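Local coordinates for protein alkaline serine protease AL20 (Nesterenkonia abyssinica, PDB 3CP7) that probably hydrolyses peptide bonds in protein substrates as a secreted trypsin-like serine protease suited to alkaline conditions, at residues A25-S30 against T103-Q108; H90-A95 against F199-G204. All blocks are in the same frame, centred on the assembly; numbering follows the deposited sequence.

Contact 1: A25-S30 against T103-Q108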
loop_
_atom_site.group_PDB
_atom_site.type_symbol
_atom_site.label_atom_id
_atom_site.label_comp_id
_atom_site.label_asym_id
_atom_site.label_seq_id
_atom_site.Cartn_x
_atom_site.Cartn_y
_atom_site.Cartn_z
ATOM N N ALA A 25 6.749 -10.708 14.284
ATOM C CA ALA A 25 5.799 -9.603 14.197
ATOM C C ALA A 25 5.198 -9.330 15.564
ATOM O O ALA A 25 5.485 -10.034 16.534
ATOM C CB ALA A 25 4.701 -9.915 13.185
ATOM N N ASN A 26 4.333 -8.322 15.632
ATOM C CA ASN A 26 3.769 -7.907 16.900
ATOM C C ASN A 26 2.387 -7.310 16.729
ATOM O O ASN A 26 2.197 -6.461 15.877
ATOM C CB ASN A 26 4.704 -6.887 17.559
ATOM C CG ASN A 26 4.271 -6.518 18.973
ATOM O OD1 ASN A 26 4.154 -7.387 19.842
ATOM N ND2 ASN A 26 4.039 -5.226 19.208
ATOM N N ILE A 27 1.434 -7.739 17.561
ATOM C CA ILE A 27 0.093 -7.152 17.540
ATOM C C ILE A 27 0.142 -5.726 18.077
ATOM O O ILE A 27 0.551 -5.497 19.221
ATOM C CB ILE A 27 -0.936 -7.958 18.378
ATOM C CG1 ILE A 27 -0.967 -9.426 17.946
ATOM C CG2 ILE A 27 -2.326 -7.322 18.258
ATOM C CD1 ILE A 27 -1.807 -10.325 18.873
ATOM N N VAL A 28 -0.274 -4.776 17.242
ATOM C CA VAL A 28 -0.367 -3.372 17.643
ATOM C C VAL A 28 -1.838 -2.978 17.725
ATOM O O VAL A 28 -2.665 -3.476 16.961
ATOM C CB VAL A 28 0.420 -2.428 16.692
ATOM C CG1 VAL A 28 1.926 -2.640 16.894
ATOM C CG2 VAL A 28 -0.006 -2.604 15.215
ATOM N N ALA A 29 -2.160 -2.110 18.682
ATOM C CA ALA A 29 -3.554 -1.692 18.885
ATOM C C ALA A 29 -4.114 -1.148 17.585
ATOM O O ALA A 29 -3.469 -0.329 16.940
ATOM C CB ALA A 29 -3.630 -0.648 19.965
ATOM N N SER A 30 -5.298 -1.611 17.190
ATOM C CA SER A 30 -5.887 -1.204 15.916
ATOM C C SER A 30 -7.398 -1.215 15.966
ATOM O O SER A 30 -7.995 -2.069 16.625
ATOM C CB SER A 30 -5.443 -2.161 14.815
ATOM O OG SER A 30 -5.924 -3.475 15.043
ATOM N N THR A 103 -13.872 -14.048 16.017
ATOM C CA THR A 103 -12.808 -13.607 16.934
ATOM C C THR A 103 -11.610 -13.031 16.190
ATOM O O THR A 103 -11.015 -13.688 15.340
ATOM C CB THR A 103 -12.312 -14.736 17.854
ATOM O OG1 THR A 103 -13.441 -15.450 18.380
ATOM C CG2 THR A 103 -11.484 -14.170 19.007
ATOM N N THR A 104 -11.279 -11.788 16.514
ATOM C CA THR A 104 -10.091 -11.137 15.965
ATOM C C THR A 104 -8.864 -11.462 16.826
ATOM O O THR A 104 -8.980 -11.845 17.996
ATOM C CB THR A 104 -10.266 -9.625 15.927
ATOM O OG1 THR A 104 -10.527 -9.170 17.255
ATOM C CG2 THR A 104 -11.430 -9.218 15.001
ATOM N N VAL A 105 -7.674 -11.293 16.257
ATOM C CA VAL A 105 -6.468 -11.677 16.981
ATOM C C VAL A 105 -6.287 -10.851 18.262
ATOM O O VAL A 105 -5.817 -11.370 19.280
ATOM C CB VAL A 105 -5.207 -11.627 16.077
ATOM C CG1 VAL A 105 -4.683 -10.185 15.890
ATOM C CG2 VAL A 105 -4.121 -12.509 16.644
ATOM N N GLN A 106 -6.655 -9.571 18.214
ATOM C CA GLN A 106 -6.506 -8.712 19.383
ATOM C C GLN A 106 -7.490 -9.122 20.482
ATOM O O GLN A 106 -7.158 -9.053 21.656
ATOM C CB GLN A 106 -6.652 -7.226 19.007
ATOM C CG GLN A 106 -6.226 -6.262 20.115
ATOM C CD GLN A 106 -6.212 -4.798 19.694
ATOM O OE1 GLN A 106 -6.383 -3.904 20.539
ATOM N NE2 GLN A 106 -5.972 -4.539 18.424
ATOM N N GLN A 107 -8.688 -9.547 20.085
ATOM C CA GLN A 107 -9.679 -10.066 21.034
ATOM C C GLN A 107 -9.232 -11.402 21.624
ATOM O O GLN A 107 -9.417 -11.661 22.819
ATOM C CB GLN A 107 -11.031 -10.216 20.343
ATOM C CG GLN A 107 -11.781 -8.903 20.171
ATOM C CD GLN A 107 -12.315 -8.360 21.478
ATOM O OE1 GLN A 107 -11.763 -7.415 22.036
ATOM N NE2 GLN A 107 -13.399 -8.965 21.982
ATOM N N GLN A 108 -8.654 -12.251 20.775
ATOM C CA GLN A 108 -8.130 -13.547 21.199
ATOM C C GLN A 108 -7.059 -13.392 22.273
ATOM O O GLN A 108 -7.088 -14.041 23.318
ATOM C CB GLN A 108 -7.528 -14.275 19.988
ATOM C CG GLN A 108 -6.716 -15.522 20.350
ATOM C CD GLN A 108 -7.586 -16.642 20.870
ATOM O OE1 GLN A 108 -8.708 -16.841 20.405
ATOM N NE2 GLN A 108 -7.064 -17.391 21.825
HETATM O O HOH W 1 -4.569 -5.427 16.177
#
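The end of strand 19-27 meets the first turn of helix 105-109, the backbones coming nearest at Ile-27 and Gln-106, whose CA atoms are 7.0 Å apart. Ile-27 and Val-105 reach out tip to tip: CD1 of Ile-27 lies 3.9 Å from CG2 of Val-105 and almost as near CG1, two branched aliphatic side chains that put only methyl carbons into the buried interface. Gln-106 is long enough to carry a polar group over to the turn at 28-30. With CG opposite the backbone N (chi1 -168°) and the chain extended, its amide reaches Ser-30. There NE2 sits 3.2 Å from Ser-30 N, but both are donors, so this is a contact without a bond; a water links NE2 to other atoms of the turn. This water donates to Val-28 O (2.8 Å), accepts a weak bond from Gln-106 NE2 and is hydrogen-bonded to Ser-30 OG at 2.6 Å, a hydroxyl also bonded to Asn-32. A leucine at Gln-106 would probably leave the water without its link to the helix. Thr-104 caps the helix through a weak bond from Gln-107 N. Ile-27 also packs on Val-36 of strand 35-38, while Tyr-211 of helix 205-214 bonds Ala-29 O, so the turn lies between two helices.

Contact 2: H90-A95 against F199-G204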
loop_
_atom_site.group_PDB
_atom_site.type_symbol
_atom_site.label_atom_id
_atom_site.label_comp_id
_atom_site.label_asym_id
_atom_site.label_seq_id
_atom_site.Cartn_x
_atom_site.Cartn_y
_atom_site.Cartn_z
ATOM N N HIS A 90 12.258 2.534 4.681
ATOM C CA HIS A 90 10.837 2.229 4.869
ATOM C C HIS A 90 10.574 0.736 4.899
ATOM O O HIS A 90 9.533 0.276 4.435
ATOM C CB HIS A 90 9.985 2.948 3.814
ATOM C CG HIS A 90 10.174 4.430 3.846
ATOM N ND1 HIS A 90 9.519 5.239 4.749
ATOM C CD2 HIS A 90 11.000 5.239 3.143
ATOM C CE1 HIS A 90 9.909 6.490 4.577
ATOM N NE2 HIS A 90 10.820 6.515 3.623
ATOM N N ASP A 91 11.491 -0.025 5.492
ATOM C CA ASP A 91 11.296 -1.467 5.598
ATOM C C ASP A 91 10.402 -1.790 6.792
ATOM O O ASP A 91 10.832 -2.436 7.749
ATOM C CB ASP A 91 12.624 -2.226 5.714
ATOM C CG ASP A 91 12.446 -3.733 5.647
ATOM O OD1 ASP A 91 13.360 -4.472 6.072
ATOM O OD2 ASP A 91 11.388 -4.190 5.167
ATOM N N TYR A 92 9.164 -1.304 6.736
ATOM C CA TYR A 92 8.135 -1.623 7.720
ATOM C C TYR A 92 6.849 -1.943 6.960
ATOM O O TYR A 92 6.686 -1.583 5.783
ATOM C CB TYR A 92 7.910 -0.467 8.714
ATOM C CG TYR A 92 7.728 0.867 8.040
ATOM C CD1 TYR A 92 8.770 1.801 8.008
ATOM C CD2 TYR A 92 6.534 1.201 7.397
ATOM C CE1 TYR A 92 8.621 3.023 7.361
ATOM C CE2 TYR A 92 6.378 2.411 6.741
ATOM C CZ TYR A 92 7.429 3.327 6.721
ATOM O OH TYR A 92 7.286 4.529 6.065
ATOM N N ALA A 93 5.934 -2.622 7.643
ATOM C CA ALA A 93 4.703 -3.072 7.016
ATOM C C ALA A 93 3.751 -3.550 8.078
ATOM O O ALA A 93 4.118 -3.701 9.239
ATOM C CB ALA A 93 4.990 -4.195 6.025
ATOM N N PHE A 94 2.518 -3.795 7.659
ATOM C CA PHE A 94 1.500 -4.308 8.559
ATOM C C PHE A 94 0.775 -5.428 7.862
ATOM O O PHE A 94 0.551 -5.358 6.649
ATOM C CB PHE A 94 0.532 -3.178 8.942
ATOM C CG PHE A 94 1.215 -2.030 9.624
ATOM C CD1 PHE A 94 1.417 -2.056 11.003
ATOM C CD2 PHE A 94 1.734 -0.966 8.884
ATOM C CE1 PHE A 94 2.092 -1.031 11.642
ATOM C CE2 PHE A 94 2.414 0.054 9.514
ATOM C CZ PHE A 94 2.617 0.020 10.889
ATOM N N ALA A 95 0.408 -6.457 8.612
ATOM C CA ALA A 95 -0.437 -7.515 8.064
ATOM C C ALA A 95 -1.746 -7.515 8.826
ATOM O O ALA A 95 -1.771 -7.484 10.062
ATOM C CB ALA A 95 0.255 -8.874 8.165
ATOM N N PHE A 199 19.532 -2.900 12.625
ATOM C CA PHE A 199 18.952 -1.647 12.179
ATOM C C PHE A 199 17.460 -1.769 12.014
ATOM O O PHE A 199 16.940 -2.813 11.605
ATOM C CB PHE A 199 19.631 -1.151 10.895
ATOM C CG PHE A 199 21.063 -0.789 11.118
ATOM C CD1 PHE A 199 22.051 -1.759 11.040
ATOM C CD2 PHE A 199 21.413 0.504 11.493
ATOM C CE1 PHE A 199 23.391 -1.441 11.303
ATOM C CE2 PHE A 199 22.752 0.835 11.763
ATOM C CZ PHE A 199 23.735 -0.138 11.672
ATOM N N GLY A 200 16.790 -0.685 12.374
ATOM C CA GLY A 200 15.349 -0.590 12.247
ATOM C C GLY A 200 14.985 0.755 11.678
ATOM O O GLY A 200 15.653 1.750 11.946
ATOM N N PRO A 201 13.909 0.808 10.889
ATOM C CA PRO A 201 13.555 2.064 10.238
ATOM C C PRO A 201 12.982 3.102 11.195
ATOM O O PRO A 201 12.366 2.752 12.214
ATOM C CB PRO A 201 12.492 1.637 9.216
ATOM C CG PRO A 201 11.840 0.430 9.873
ATOM C CD PRO A 201 12.995 -0.293 10.514
ATOM N N TYR A 202 13.145 4.370 10.845
ATOM C CA TYR A 202 12.528 5.428 11.629
ATOM C C TYR A 202 11.010 5.392 11.451
ATOM O O TYR A 202 10.499 5.376 10.324
ATOM C CB TYR A 202 13.098 6.805 11.251
ATOM C CG TYR A 202 12.540 7.910 12.111
ATOM C CD1 TYR A 202 11.551 8.759 11.619
ATOM C CD2 TYR A 202 12.973 8.077 13.427
ATOM C CE1 TYR A 202 11.016 9.762 12.420
ATOM C CE2 TYR A 202 12.437 9.081 14.232
ATOM C CZ TYR A 202 11.471 9.918 13.712
ATOM O OH TYR A 202 10.929 10.902 14.509
ATOM N N PHE A 203 10.284 5.379 12.565
ATOM C CA PHE A 203 8.824 5.431 12.490
ATOM C C PHE A 203 8.385 6.896 12.431
ATOM O O PHE A 203 8.208 7.557 13.468
ATOM C CB PHE A 203 8.182 4.708 13.679
ATOM C CG PHE A 203 7.863 3.239 13.427
ATOM C CD1 PHE A 203 8.529 2.477 12.447
ATOM C CD2 PHE A 203 6.909 2.609 14.213
ATOM C CE1 PHE A 203 8.196 1.119 12.240
ATOM C CE2 PHE A 203 6.598 1.247 14.025
ATOM C CZ PHE A 203 7.241 0.511 13.041
ATOM N N GLY A 204 8.242 7.398 11.209
ATOM C CA GLY A 204 7.838 8.778 10.988
ATOM C C GLY A 204 6.436 8.875 10.429
ATOM O O GLY A 204 5.603 8.008 10.686
HETATM O O HOH W 2 8.156 6.714 8.455
#
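The hydroxyl of Tyr-92 is held from two directions: His-90 ND1 lies 2.7 Å from OH in a hydrogen bond whose donor could be either group, and a water makes a weak bond to the same oxygen. That water accepts from Gly-204 N at 2.8 Å, and so carries the tyrosine's polar end across to the backbone just before helix 205-214. The carbon parts of the side chain take the apolar contacts. Pro-201 comes to the ring's edge, near the ring plane, with CG 3.8 Å from Tyr-92 CD1; the two side chains cross obliquely, and the same CG rests 3.7 Å from Asp-91 O. A proline suits this place because its compact ring supplies carbon and leaves no backbone N-H to satisfy. Phe-203 extends the apolar patch, its CE1 lying 3.9 Å from Tyr-92 CB, with the two ring planes steeply inclined at 78°.

Tyr-92 carries CG between its own backbone N and carbonyl carbon (chi1 49°), a torsion that folds the ring back beneath His-90 O, which stands 3.9 Å from the plane over the ring centre. That carbonyl also takes a hydrogen bond from Ser-79 and a weak one from Tyr-92 N, closing an inverse gamma turn centred on Asp-91. The carboxylate of Asp-91 is hydrogen-bonded through OD1 to His-41 ND1 and Ser-188 OG, the geometry expected of the aspartate in a chymotrypsin-like catalytic triad, with Ser-169 as the probable nucleophile. The contact thus combines an apolar seat of proline and aromatic rings with a few directed polar bonds. Such chemistry would fix Tyr-92 and the tight turn before it, and is consistent with a second-shell part in positioning the likely catalytic aspartate beside its histidine.

Overall arrangement
Both contacts are buried and start from the same antiparallel barrel, where strand 35-38 lies between strands 19-27 and 93-97. Contact 1 is farther out, about 13 Å from the chain centre to its own centre against 8 Å, and the glutamine on its helical side is partly exposed; contact 2 joins the barrel to the segment that leaves the second sheet. Helix 205-214 relates them: it packs against the aromatic side chains of 90-95 and bonds the turn of 25-30. Each contact includes a bridging water, but contact 1 sets an aliphatic pair next to a water-bridged amide, whereas contact 2 relies on aromatic rings and proline beside the probable active site. Their centres are 18 Å apart, without direct touch.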